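Local coordinates for 3-keto-5-aminohexanoate cleavage protein (Archaeoglobus fulgidus, PDB 3LOT), which probably cleaves 3-keto-5-aminohexanoate or a related beta-keto acid, using a bound zinc ion in a TIM-barrel scaffold, at residues D[61-66]-D[93-98]; D[99-104]-D[161-166]; D[152-157]-D[185-190]. One frame throughout, in Å; residues are numbered along the deposited sequence. Where two conformers were deposited one is given.

Contact 1 (D[61-66]-D[93-98]); sequences PTTDVE and LGIPVE
Pro-61 and Leu-93 face each other with CA atoms 8.6 Å apart, and Thr-63 faces Ile-95 at a similar separation; the two backbones run alongside, no hydrogen bond crosses, and they meet through side chains alone. At one end the CB of Pro-61 lies 3.9 Å from CD1 of Leu-93, an apolar touch between the proline ring and one branch of the leucine. At the other, Thr-63 and Ile-95 reach toward each other tip to tip: CG2 of the threonine stands 3.5 Å from CD1 of the isoleucine, a tight methyl-to-methyl contact. The methyl comes forward because Thr-63 places OG1 between its backbone N and carbonyl carbon (chi1 56°), which leaves CG2 beside the N. Next to this pair, the backbone N of Asp-64 donates to OG1 of Thr-62 over 3.0 Å in an ST turn, and Asp-64 then caps the helix that begins at Val-65, its OD1 accepting from Glu-66 N. Arg-54 and Trp-137 also pack on Pro-61, while Tyr-141 adjoins Leu-93. The contact thus joins the short strand 61-62, antiparallel to barrel strand 48-54, to the loop leading into helix 97-100, within a zinc-binding TIM barrel and close to its metal site.

Contact 2 (D[99-104]-D[161-166]); sequences ERAKVV and SRIFKE
Val-104 is the bump of this contact, its two methyls parted between neighbouring side chains of helix 154-166. With Val-104 CG1 anti to the backbone N (chi1 174°), that methyl lies 3.9 Å from Ile-163 CG2, which leaves Val-104 CG2 to meet Phe-164. Val-104 CG2 approaches the ring obliquely, 3.9 Å from Phe-164 CE1 and almost as near CZ, whereas Val-104 CG1 stands 4.3 Å above the plane of the Phe-164 ring, displaced toward the rim. The valine therefore fills the angle between the isoleucine's short branch and the phenylalanine. Ile-163 in turn extends its longer branch to Ala-101, where Ile-163 CD1 and Ala-101 CB are 4.3 Å apart. A type I turn from Arg-100 to Val-103 carries the chain between helices 97-100 and 103-107, with Ala-101 and Val-104 both directed at the opposing helix. Cut back to an alanine, Val-104 would probably leave a gap between Ile-163 and Phe-164 and take these two methyls from the ring. Behind the contact, Phe-164 meets Phe-114 of barrel strand 111-115 edge-to-face. No hydrogen bond or salt bridge crosses between the segments, consistent with the turn being held to helix 154-166 mainly by shape and apolar burial.

Contact 3 (D[152-157]-D[185-190]); sequences NTFKDL and AFMFHE
Helices 154-166 and 178-189, consecutive outer helices of the TIM barrel on either side of strand 170-175 in the chain, approach with the CA atoms of Leu-157 and Met-187 8.2 Å apart. Met-187, present as selenomethionine, reaches across to helix 154-166. Its first two torsions (chi2 -59°) bring SE to the edge of the Phe-154 ring, near its plane, with Met-187 SE 4.0 Å from Phe-154 CD1 in a Met-aromatic contact; chi3 (-73°) then turns CE back onto Leu-157. Phe-154 also meets Phe-186: the rings are oblique, with planes at 76° and centroids 5.5 Å apart, and CE1 of the first approaches CD2 of the second. CG of Glu-190 covers the centre of one face of the Phe-186 ring, 3.6 Å above its plane. At the start of helix 154-166, Thr-153 and Asp-156 form a capping box: Asp-156 N donates to Thr-153 OG1, and Thr-153 N to Asp-156 OD2. Asp-147 of the second subunit hydrogen-bonds through OD1 to Thr-153 OG1, and Leu-206 of that subunit packs on Phe-186, so the helix pair borders a subunit interface. The selenomethionine ends against backbone as well as side chain, with Met-187 CE 3.7 Å from Leu-157 O and Met-187 CE 3.9 Å from Leu-157 CB.

In the fold
Contact 1 lies in loops near the metal, contact 2 joins a turn to an outer helix of the barrel, and contact 3 joins two outer helices. Contacts 1 and 2 share helix 97-100 and lie with centres 13 Å apart; Ile-95 O packs 3.1 Å from Arg-100 CD. Contacts 2 and 3 share helix 154-166, with centres 14 Å apart, and Arg-100 links them by a probable hydrogen bond to Asn-152. Contacts 1 and 3 are farther apart, about 21 Å between centres, yet Val-97 touches both Asn-152 and Asp-156. The zinc, held by His-50, His-52 and Glu-262, is about 10 Å from the side chain of Pro-61 and about 12 Å from that of Phe-164, whereas contact 3 lies away from the metal, beside the second subunit.

Contact 1 (D[61-66]-D[93-98])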
ATOM      1  N   PRO D  61      -4.283  -3.852  38.905  1.00 16.69           N
ATOM      2  CA  PRO D  61      -5.386  -4.369  38.093  1.00 17.20           C
ATOM      3  C   PRO D  61      -6.128  -5.517  38.782  1.00 18.15           C
ATOM      4  O   PRO D  61      -5.500  -6.399  39.355  1.00 17.63           O
ATOM      5  CB  PRO D  61      -4.690  -4.858  36.824  1.00 17.07           C
ATOM      6  CG  PRO D  61      -3.454  -3.983  36.726  1.00 16.49           C
ATOM      7  CD  PRO D  61      -3.068  -3.617  38.110  1.00 16.31           C
ATOM      8  N   THR D  62      -7.458  -5.480  38.752  1.00 19.41           N
ATOM      9  CA  THR D  62      -8.260  -6.590  39.249  1.00 18.82           C
ATOM     10  C   THR D  62      -9.429  -6.888  38.311  1.00 18.38           C
ATOM     11  O   THR D  62      -9.967  -5.968  37.672  1.00 18.49           O
ATOM     12  CB  THR D  62      -8.847  -6.275  40.636  1.00 19.50           C
ATOM     13  OG1 THR D  62      -9.730  -7.334  40.992  1.00 19.75           O
ATOM     14  CG2 THR D  62      -9.650  -4.970  40.615  1.00 17.71           C
ATOM     15  N   THR D  63      -9.827  -8.163  38.234  1.00 17.27           N
ATOM     16  CA  THR D  63     -10.993  -8.561  37.456  1.00 16.88           C
ATOM     17  C   THR D  63     -12.270  -8.577  38.309  1.00 16.37           C
ATOM     18  O   THR D  63     -13.342  -8.772  37.771  1.00 16.77           O
ATOM     19  CB  THR D  63     -10.787  -9.941  36.865  1.00 17.68           C
ATOM     20  OG1 THR D  63     -10.496 -10.841  37.928  1.00 18.08           O
ATOM     21  CG2 THR D  63      -9.604  -9.949  35.873  1.00 17.40           C
ATOM     22  N   ASP D  64     -12.143  -8.358  39.621  1.00 15.48           N
ATOM     23  CA  ASP D  64     -13.254  -8.436  40.586  1.00 15.96           C
ATOM     24  C   ASP D  64     -14.563  -7.805  40.063  1.00 15.13           C
ATOM     25  O   ASP D  64     -14.667  -6.603  39.914  1.00 14.47           O
ATOM     26  CB  ASP D  64     -12.804  -7.802  41.897  1.00 15.74           C
ATOM     27  CG  ASP D  64     -13.870  -7.837  43.008  1.00 19.64           C
ATOM     28  OD1 ASP D  64     -15.052  -8.195  42.823  1.00 21.24           O
ATOM     29  OD2 ASP D  64     -13.484  -7.485  44.134  1.00 26.40           O
ATOM     30  N   VAL D  65     -15.561  -8.634  39.764  0.70 15.19           N
ATOM     31  CA  VAL D  65     -16.787  -8.132  39.144  0.70 15.20           C
ATOM     32  C   VAL D  65     -17.588  -7.240  40.095  0.70 15.53           C
ATOM     33  O   VAL D  65     -18.369  -6.409  39.643  0.70 15.94           O
ATOM     34  CB  VAL D  65     -17.709  -9.260  38.557  0.70 15.51           C
ATOM     35  CG1 VAL D  65     -16.971 -10.068  37.485  0.70 14.79           C
ATOM     36  CG2 VAL D  65     -18.253 -10.152  39.661  0.70 14.24           C
ATOM     37  N   GLU D  66     -17.414  -7.394  41.406  1.00 15.62           N
ATOM     38  CA  GLU D  66     -18.060  -6.459  42.322  1.00 16.31           C
ATOM     39  C   GLU D  66     -17.509  -5.040  42.237  1.00 15.27           C
ATOM     40  O   GLU D  66     -18.270  -4.075  42.443  1.00 14.00           O
ATOM     41  CB  GLU D  66     -18.059  -6.959  43.753  1.00 17.95           C
ATOM     42  CG  GLU D  66     -19.044  -8.155  43.976  1.00 21.97           C
ATOM     43  CD  GLU D  66     -20.141  -8.361  42.885  1.00 27.45           C
ATOM     44  OE1 GLU D  66     -20.932  -7.419  42.581  1.00 28.98           O
ATOM     45  OE2 GLU D  66     -20.225  -9.512  42.365  1.00 33.12           O
ATOM     46  N   LEU D  93      -1.605 -10.227  33.133  1.00 24.30           N
ATOM     47  CA  LEU D  93      -1.221 -10.931  34.357  1.00 24.84           C
ATOM     48  C   LEU D  93      -1.485 -12.436  34.159  1.00 24.73           C
ATOM     49  O   LEU D  93      -1.484 -13.200  35.109  1.00 25.04           O
ATOM     50  CB  LEU D  93      -1.989 -10.395  35.589  1.00 25.65           C
ATOM     51  CG  LEU D  93      -1.848  -8.926  36.061  1.00 27.08           C
ATOM     52  CD1 LEU D  93      -3.003  -8.075  35.502  1.00 29.14           C
ATOM     53  CD2 LEU D  93      -1.824  -8.802  37.555  1.00 25.67           C
ATOM     54  N   GLY D  94      -1.709 -12.877  32.923  1.00 24.59           N
ATOM     55  CA  GLY D  94      -1.876 -14.302  32.660  1.00 24.62           C
ATOM     56  C   GLY D  94      -3.256 -14.860  32.979  1.00 24.79           C
ATOM     57  O   GLY D  94      -3.438 -16.088  32.982  1.00 23.96           O
ATOM     58  N   ILE D  95      -4.243 -13.986  33.207  1.00 25.19           N
ATOM     59  CA  ILE D  95      -5.616 -14.424  33.565  1.00 25.43           C
ATOM     60  C   ILE D  95      -6.336 -14.884  32.293  1.00 25.53           C
ATOM     61  O   ILE D  95      -6.349 -14.124  31.314  1.00 25.29           O
ATOM     62  CB  ILE D  95      -6.473 -13.272  34.252  1.00 26.31           C
ATOM     63  CG1 ILE D  95      -5.881 -12.871  35.613  1.00 25.93           C
ATOM     64  CG2 ILE D  95      -7.972 -13.681  34.396  1.00 26.29           C
ATOM     65  CD1 ILE D  95      -6.640 -11.747  36.283  1.00 25.79           C
ATOM     66  N   PRO D  96      -6.945 -16.107  32.298  1.00 25.00           N
ATOM     67  CA  PRO D  96      -7.584 -16.566  31.030  1.00 25.44           C
ATOM     68  C   PRO D  96      -8.917 -15.841  30.646  1.00 25.63           C
ATOM     69  O   PRO D  96      -9.533 -15.147  31.460  1.00 24.98           O
ATOM     70  CB  PRO D  96      -7.816 -18.091  31.260  1.00 24.18           C
ATOM     71  CG  PRO D  96      -7.739 -18.325  32.722  1.00 24.76           C
ATOM     72  CD  PRO D  96      -7.109 -17.090  33.406  1.00 25.41           C
ATOM     73  N   VAL D  97      -9.362 -16.033  29.410  1.00 26.20           N
ATOM     74  CA  VAL D  97     -10.652 -15.439  28.944  1.00 25.93           C
ATOM     75  C   VAL D  97     -11.909 -15.892  29.746  1.00 25.91           C
ATOM     76  O   VAL D  97     -12.720 -15.059  30.166  1.00 26.28           O
ATOM     77  CB  VAL D  97     -10.823 -15.686  27.397  1.00 26.29           C
ATOM     78  CG1 VAL D  97     -12.310 -15.575  26.930  1.00 25.27           C
ATOM     79  CG2 VAL D  97      -9.910 -14.735  26.642  1.00 25.31           C
ATOM     80  N   GLU D  98     -12.074 -17.189  29.970  1.00 25.17           N
ATOM     81  CA  GLU D  98     -13.232 -17.659  30.732  1.00 25.13           C
ATOM     82  C   GLU D  98     -13.368 -16.963  32.133  1.00 25.41           C
ATOM     83  O   GLU D  98     -14.495 -16.893  32.685  1.00 25.55           O
ATOM     84  CB  GLU D  98     -13.190 -19.178  30.863  1.00 24.46           C
TER

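Contact 2 (D[99-104]-D[161-166])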
ATOM      1  N   GLU D  99     -12.256 -16.447  32.682  0.60 24.59           N
ATOM      2  CA  GLU D  99     -12.296 -15.744  33.983  0.60 24.21           C
ATOM      3  C   GLU D  99     -12.470 -14.258  33.757  0.60 24.00           C
ATOM      4  O   GLU D  99     -13.243 -13.624  34.465  0.60 23.16           O
ATOM      5  CB  GLU D  99     -11.044 -16.047  34.840  0.60 24.23           C
ATOM      6  CG  GLU D  99     -10.985 -15.365  36.228  0.60 22.57           C
ATOM      7  CD  GLU D  99     -12.105 -15.771  37.180  0.60 20.94           C
ATOM      8  OE1 GLU D  99     -12.613 -16.903  37.064  0.60 15.20           O
ATOM      9  OE2 GLU D  99     -12.455 -14.947  38.054  0.60 19.42           O
ATOM     10  N   ARG D 100     -11.772 -13.726  32.745  1.00 23.72           N
ATOM     11  CA  ARG D 100     -11.887 -12.312  32.320  1.00 23.01           C
ATOM     12  C   ARG D 100     -13.282 -12.011  31.802  1.00 21.43           C
ATOM     13  O   ARG D 100     -13.821 -10.891  31.985  1.00 21.14           O
ATOM     14  CB  ARG D 100     -10.872 -12.027  31.184  1.00 24.15           C
ATOM     15  CG  ARG D 100      -9.534 -11.282  31.553  1.00 26.47           C
ATOM     16  CD  ARG D 100      -8.321 -11.758  30.665  1.00 28.98           C
ATOM     17  NE  ARG D 100      -8.647 -11.597  29.260  1.00 34.28           N
ATOM     18  CZ  ARG D 100      -8.061 -12.159  28.192  1.00 34.82           C
ATOM     19  NH1 ARG D 100      -7.001 -12.966  28.247  1.00 29.06           N
ATOM     20  NH2 ARG D 100      -8.573 -11.856  27.005  1.00 38.19           N
ATOM     21  N   ALA D 101     -13.891 -13.026  31.187  1.00 20.15           N
ATOM     22  CA  ALA D 101     -15.215 -12.870  30.550  1.00 19.06           C
ATOM     23  C   ALA D 101     -16.385 -12.766  31.536  1.00 17.80           C
ATOM     24  O   ALA D 101     -17.485 -12.358  31.144  1.00 16.48           O
ATOM     25  CB  ALA D 101     -15.491 -14.017  29.584  1.00 17.93           C
ATOM     26  N   LYS D 102     -16.155 -13.103  32.801  1.00 17.19           N
ATOM     27  CA  LYS D 102     -17.262 -13.204  33.801  1.00 16.72           C
ATOM     28  C   LYS D 102     -18.027 -11.907  34.045  1.00 15.49           C
ATOM     29  O   LYS D 102     -19.176 -11.916  34.489  1.00 14.32           O
ATOM     30  CB  LYS D 102     -16.723 -13.687  35.138  1.00 18.13           C
ATOM     31  CG  LYS D 102     -16.237 -15.091  35.083  1.00 21.26           C
ATOM     32  CD  LYS D 102     -15.810 -15.589  36.444  1.00 25.08           C
ATOM     33  CE  LYS D 102     -15.906 -17.142  36.538  1.00 26.18           C
ATOM     34  NZ  LYS D 102     -14.805 -17.621  37.455  1.00 28.46           N
ATOM     35  N   VAL D 103     -17.373 -10.792  33.772  1.00 13.57           N
ATOM     36  CA  VAL D 103     -18.004  -9.502  33.868  1.00 13.54           C
ATOM     37  C   VAL D 103     -19.212  -9.408  32.934  1.00 13.28           C
ATOM     38  O   VAL D 103     -20.147  -8.694  33.258  1.00 13.24           O
ATOM     39  CB  VAL D 103     -16.971  -8.344  33.605  1.00 13.48           C
ATOM     40  CG1 VAL D 103     -16.602  -8.219  32.126  1.00 11.70           C
ATOM     41  CG2 VAL D 103     -17.501  -7.046  34.127  1.00 13.08           C
ATOM     42  N   VAL D 104     -19.221 -10.164  31.822  1.00 13.47           N
ATOM     43  CA  VAL D 104     -20.286 -10.029  30.803  1.00 14.00           C
ATOM     44  C   VAL D 104     -21.620 -10.627  31.295  1.00 14.37           C
ATOM     45  O   VAL D 104     -22.635  -9.940  31.251  1.00 14.41           O
ATOM     46  CB  VAL D 104     -19.824 -10.471  29.393  1.00 14.21           C
ATOM     47  CG1 VAL D 104     -20.964 -10.469  28.394  1.00 14.11           C
ATOM     48  CG2 VAL D 104     -18.676  -9.530  28.892  1.00 14.34           C
ATOM     49  N   SER D 161     -17.824 -15.556  21.984  1.00 12.22           N
ATOM     50  CA  SER D 161     -18.853 -15.113  21.071  1.00 12.75           C
ATOM     51  C   SER D 161     -20.218 -15.529  21.616  1.00 12.96           C
ATOM     52  O   SER D 161     -21.161 -14.742  21.578  1.00 12.85           O
ATOM     53  CB  SER D 161     -18.618 -15.642  19.659  1.00 13.90           C
ATOM     54  OG  SER D 161     -19.086 -16.987  19.501  1.00 17.01           O
ATOM     55  N   ARG D 162     -20.315 -16.736  22.181  1.00 13.05           N
ATOM     56  CA  ARG D 162     -21.557 -17.197  22.748  1.00 14.44           C
ATOM     57  C   ARG D 162     -21.986 -16.475  24.005  1.00 13.92           C
ATOM     58  O   ARG D 162     -23.155 -16.141  24.155  1.00 12.82           O
ATOM     59  CB  ARG D 162     -21.484 -18.676  23.063  1.00 16.01           C
ATOM     60  CG  ARG D 162     -21.535 -19.550  21.816  1.00 22.46           C
ATOM     61  CD  ARG D 162     -21.676 -21.043  22.210  1.00 27.55           C
ATOM     62  NE  ARG D 162     -20.372 -21.629  22.567  1.00 32.01           N
ATOM     63  CZ  ARG D 162     -19.434 -22.011  21.686  1.00 35.03           C
ATOM     64  NH1 ARG D 162     -19.638 -21.883  20.367  1.00 35.99           N
ATOM     65  NH2 ARG D 162     -18.272 -22.515  22.130  1.00 34.07           N
ATOM     66  N   ILE D 163     -21.034 -16.227  24.892  1.00 13.00           N
ATOM     67  CA  ILE D 163     -21.276 -15.463  26.095  1.00 13.09           C
ATOM     68  C   ILE D 163     -21.836 -14.061  25.783  1.00 14.05           C
ATOM     69  O   ILE D 163     -22.793 -13.594  26.435  1.00 14.58           O
ATOM     70  CB  ILE D 163     -19.998 -15.370  26.967  1.00 12.98           C
ATOM     71  CG1 ILE D 163     -19.702 -16.711  27.617  1.00 12.67           C
ATOM     72  CG2 ILE D 163     -20.179 -14.316  28.049  1.00 11.39           C
ATOM     73  CD1 ILE D 163     -18.251 -16.889  28.045  1.00 15.21           C
ATOM     74  N   PHE D 164     -21.268 -13.395  24.780  1.00 13.38           N
ATOM     75  CA  PHE D 164     -21.740 -12.048  24.417  1.00 13.87           C
ATOM     76  C   PHE D 164     -23.159 -12.112  23.895  1.00 13.84           C
ATOM     77  O   PHE D 164     -24.010 -11.316  24.291  1.00 15.00           O
ATOM     78  CB  PHE D 164     -20.810 -11.385  23.382  1.00 13.13           C
ATOM     79  CG  PHE D 164     -19.621 -10.703  23.990  1.00 14.08           C
ATOM     80  CD1 PHE D 164     -18.752 -11.401  24.837  1.00 15.82           C
ATOM     81  CD2 PHE D 164     -19.348  -9.353  23.714  1.00 12.17           C
ATOM     82  CE1 PHE D 164     -17.597 -10.760  25.398  1.00 13.26           C
ATOM     83  CE2 PHE D 164     -18.218  -8.728  24.268  1.00 12.39           C
ATOM     84  CZ  PHE D 164     -17.354  -9.442  25.115  1.00 12.53           C
ATOM     85  N   LYS D 165     -23.440 -13.080  23.033  1.00 13.63           N
ATOM     86  CA  LYS D 165     -24.807 -13.227  22.510  1.00 13.55           C
ATOM     87  C   LYS D 165     -25.816 -13.524  23.615  1.00 13.49           C
ATOM     88  O   LYS D 165     -26.913 -13.004  23.606  1.00 14.03           O
ATOM     89  CB  LYS D 165     -24.834 -14.347  21.471  1.00 14.09           C
ATOM     90  CG  LYS D 165     -24.305 -13.934  20.114  1.00 14.31           C
ATOM     91  CD  LYS D 165     -24.131 -15.125  19.217  1.00 14.81           C
ATOM     92  CE  LYS D 165     -23.541 -14.705  17.876  1.00 14.36           C
ATOM     93  NZ  LYS D 165     -23.332 -15.882  17.014  1.00 16.60           N
ATOM     94  N   GLU D 166     -25.452 -14.384  24.547  1.00 14.20           N
ATOM     95  CA  GLU D 166     -26.346 -14.768  25.666  1.00 15.70           C
ATOM     96  C   GLU D 166     -26.769 -13.594  26.542  1.00 14.84           C
ATOM     97  O   GLU D 166     -27.836 -13.577  27.108  1.00 15.66           O
ATOM     98  CB  GLU D 166     -25.623 -15.763  26.552  1.00 16.51           C
ATOM     99  CG  GLU D 166     -25.530 -17.125  25.956  1.00 20.78           C
ATOM    100  CD  GLU D 166     -24.529 -18.030  26.671  1.00 27.18           C
ATOM    101  OE1 GLU D 166     -23.985 -17.600  27.715  1.00 30.95           O
ATOM    102  OE2 GLU D 166     -24.288 -19.179  26.185  1.00 33.22           O
TER

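Contact 3 (D[152-157]-D[185-190])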
ATOM      1  N   ASN D 152      -5.817 -15.603  23.712  1.00 14.40           N
ATOM      2  CA  ASN D 152      -7.178 -15.576  23.191  1.00 14.80           C
ATOM      3  C   ASN D 152      -7.231 -16.559  22.024  1.00 13.29           C
ATOM      4  O   ASN D 152      -7.098 -16.166  20.867  1.00 14.16           O
ATOM      5  CB  ASN D 152      -7.602 -14.156  22.758  1.00 13.81           C
ATOM      6  CG  ASN D 152      -7.363 -13.089  23.857  1.00 19.87           C
ATOM      7  OD1 ASN D 152      -8.257 -12.850  24.689  1.00 21.34           O
ATOM      8  ND2 ASN D 152      -6.165 -12.403  23.833  1.00 20.11           N
ATOM      9  N   THR D 153      -7.363 -17.831  22.351  1.00 12.03           N
ATOM     10  CA  THR D 153      -7.344 -18.888  21.368  1.00 13.40           C
ATOM     11  C   THR D 153      -8.668 -18.962  20.604  1.00 12.93           C
ATOM     12  O   THR D 153      -9.637 -18.349  21.004  1.00 12.15           O
ATOM     13  CB  THR D 153      -7.134 -20.273  22.016  1.00 13.60           C
ATOM     14  OG1 THR D 153      -8.285 -20.629  22.776  1.00 13.50           O
ATOM     15  CG2 THR D 153      -5.859 -20.319  22.904  1.00 14.78           C
ATOM     16  N   PHE D 154      -8.695 -19.684  19.496  1.00 12.49           N
ATOM     17  CA  PHE D 154      -9.912 -19.801  18.738  1.00 12.61           C
ATOM     18  C   PHE D 154     -10.984 -20.474  19.577  1.00 13.55           C
ATOM     19  O   PHE D 154     -12.139 -20.055  19.582  1.00 13.66           O
ATOM     20  CB  PHE D 154      -9.669 -20.518  17.412  1.00 12.08           C
ATOM     21  CG  PHE D 154      -8.987 -19.656  16.407  1.00 12.80           C
ATOM     22  CD1 PHE D 154      -9.668 -18.641  15.783  1.00 12.93           C
ATOM     23  CD2 PHE D 154      -7.647 -19.849  16.088  1.00 13.29           C
ATOM     24  CE1 PHE D 154      -9.044 -17.832  14.849  1.00 14.22           C
ATOM     25  CE2 PHE D 154      -7.016 -19.035  15.170  1.00 15.80           C
ATOM     26  CZ  PHE D 154      -7.724 -18.002  14.558  1.00 15.48           C
ATOM     27  N   LYS D 155     -10.610 -21.482  20.354  1.00 14.42           N
ATOM     28  CA  LYS D 155     -11.553 -22.052  21.317  1.00 14.48           C
ATOM     29  C   LYS D 155     -12.080 -21.016  22.323  1.00 14.67           C
ATOM     30  O   LYS D 155     -13.268 -20.995  22.636  1.00 12.03           O
ATOM     31  CB  LYS D 155     -10.927 -23.211  22.097  1.00 14.63           C
ATOM     32  CG  LYS D 155     -11.977 -24.056  22.820  1.00 17.82           C
ATOM     33  CD  LYS D 155     -11.308 -25.226  23.523  1.00 24.15           C
ATOM     34  CE  LYS D 155     -12.304 -26.075  24.300  1.00 28.99           C
ATOM     35  NZ  LYS D 155     -11.640 -26.817  25.452  1.00 32.95           N
ATOM     36  N   ASP D 156     -11.190 -20.191  22.871  1.00 15.01           N
ATOM     37  CA  ASP D 156     -11.623 -19.094  23.760  1.00 15.59           C
ATOM     38  C   ASP D 156     -12.627 -18.173  23.031  1.00 15.46           C
ATOM     39  O   ASP D 156     -13.645 -17.795  23.590  1.00 15.02           O
ATOM     40  CB  ASP D 156     -10.449 -18.205  24.168  1.00 16.17           C
ATOM     41  CG  ASP D 156      -9.456 -18.881  25.122  1.00 18.08           C
ATOM     42  OD1 ASP D 156      -9.804 -19.856  25.814  1.00 18.21           O
ATOM     43  OD2 ASP D 156      -8.315 -18.370  25.183  1.00 20.69           O
ATOM     44  N   LEU D 157     -12.318 -17.809  21.792  1.00 14.22           N
ATOM     45  CA  LEU D 157     -13.134 -16.833  21.055  1.00 14.87           C
ATOM     46  C   LEU D 157     -14.521 -17.395  20.691  1.00 15.87           C
ATOM     47  O   LEU D 157     -15.517 -16.660  20.668  1.00 16.34           O
ATOM     48  CB  LEU D 157     -12.400 -16.340  19.796  1.00 15.07           C
ATOM     49  CG  LEU D 157     -11.044 -15.688  20.091  1.00 16.83           C
ATOM     50  CD1 LEU D 157     -10.290 -15.389  18.806  1.00 17.27           C
ATOM     51  CD2 LEU D 157     -11.225 -14.442  20.964  1.00 19.88           C
ATOM     52  N   ALA D 185     -12.100 -12.053  10.427  1.00 13.56           N
ATOM     53  CA  ALA D 185     -12.784 -12.506   9.213  1.00 13.23           C
ATOM     54  C   ALA D 185     -13.219 -13.950   9.329  1.00 13.15           C
ATOM     55  O   ALA D 185     -14.342 -14.297   8.998  1.00 12.29           O
ATOM     56  CB  ALA D 185     -11.911 -12.351   7.989  1.00 11.43           C
ATOM     57  N   PHE D 186     -12.320 -14.781   9.840  1.00 13.46           N
ATOM     58  CA  PHE D 186     -12.602 -16.195   9.976  1.00 12.55           C
ATOM     59  C   PHE D 186     -13.782 -16.434  10.909  1.00 12.03           C
ATOM     60  O   PHE D 186     -14.673 -17.195  10.566  1.00 11.06           O
ATOM     61  CB  PHE D 186     -11.352 -16.931  10.443  1.00 11.74           C
ATOM     62  CG  PHE D 186     -11.590 -18.364  10.839  1.00 13.12           C
ATOM     63  CD1 PHE D 186     -11.636 -19.366   9.891  1.00 13.80           C
ATOM     64  CD2 PHE D 186     -11.727 -18.708  12.161  1.00  9.44           C
ATOM     65  CE1 PHE D 186     -11.822 -20.704  10.263  1.00 15.81           C
ATOM     66  CE2 PHE D 186     -11.901 -20.024  12.536  1.00 13.81           C
ATOM     67  CZ  PHE D 186     -11.949 -21.024  11.590  1.00 14.84           C
HETATM   68  N   MSE D 187     -13.770 -15.807  12.081  1.00 12.28           N
HETATM   69  CA  MSE D 187     -14.844 -15.981  13.068  1.00 12.94           C
HETATM   70  C   MSE D 187     -16.174 -15.428  12.572  1.00 12.90           C
HETATM   71  O   MSE D 187     -17.242 -15.988  12.864  1.00 12.06           O
HETATM   72  CB  MSE D 187     -14.477 -15.291  14.391  1.00 12.46           C
HETATM   73  CG  MSE D 187     -13.287 -15.907  15.180  1.00 16.12           C
HETATM   74 SE   MSE D 187     -13.597 -17.754  15.657  0.75 18.43          SE
HETATM   75  CE  MSE D 187     -14.903 -17.373  17.058  1.00 17.10           C
ATOM     76  N   PHE D 188     -16.098 -14.347  11.803  1.00 13.42           N
ATOM     77  CA  PHE D 188     -17.272 -13.785  11.109  1.00 14.12           C
ATOM     78  C   PHE D 188     -17.788 -14.777  10.100  1.00 14.36           C
ATOM     79  O   PHE D 188     -18.947 -15.141  10.151  1.00 13.81           O
ATOM     80  CB  PHE D 188     -16.905 -12.422  10.488  1.00 14.01           C
ATOM     81  CG  PHE D 188     -17.921 -11.845   9.535  1.00 16.79           C
ATOM     82  CD1 PHE D 188     -19.255 -11.775   9.850  1.00 14.25           C
ATOM     83  CD2 PHE D 188     -17.496 -11.274   8.330  1.00 19.09           C
ATOM     84  CE1 PHE D 188     -20.173 -11.200   8.968  1.00 19.58           C
ATOM     85  CE2 PHE D 188     -18.416 -10.704   7.447  1.00 20.33           C
ATOM     86  CZ  PHE D 188     -19.756 -10.660   7.782  1.00 19.55           C
ATOM     87  N   HIS D 189     -16.923 -15.282   9.227  1.00 15.58           N
ATOM     88  CA  HIS D 189     -17.405 -16.148   8.166  1.00 17.15           C
ATOM     89  C   HIS D 189     -17.816 -17.511   8.686  1.00 16.62           C
ATOM     90  O   HIS D 189     -18.634 -18.197   8.085  1.00 17.42           O
ATOM     91  CB  HIS D 189     -16.393 -16.259   7.020  1.00 18.24           C
ATOM     92  CG  HIS D 189     -16.152 -14.946   6.337  1.00 22.16           C
ATOM     93  ND1 HIS D 189     -14.910 -14.556   5.882  1.00 22.20           N
ATOM     94  CD2 HIS D 189     -16.987 -13.904   6.098  1.00 23.52           C
ATOM     95  CE1 HIS D 189     -15.000 -13.340   5.370  1.00 24.35           C
ATOM     96  NE2 HIS D 189     -16.249 -12.928   5.477  1.00 24.45           N
ATOM     97  N   GLU D 190     -17.307 -17.874   9.845  1.00 15.81           N
ATOM     98  CA  GLU D 190     -17.703 -19.111  10.499  1.00 15.75           C
ATOM     99  C   GLU D 190     -19.039 -18.991  11.245  1.00 15.49           C
ATOM    100  O   GLU D 190     -19.565 -19.965  11.747  1.00 14.68           O
ATOM    101  CB  GLU D 190     -16.590 -19.552  11.458  1.00 16.07           C
ATOM    102  CG  GLU D 190     -15.381 -20.106  10.751  1.00 16.14           C
ATOM    103  CD  GLU D 190     -15.617 -21.422  10.061  1.00 21.87           C
ATOM    104  OE1 GLU D 190     -16.130 -22.344  10.733  1.00 24.30           O
ATOM    105  OE2 GLU D 190     -15.264 -21.560   8.855  1.00 21.99           O
TER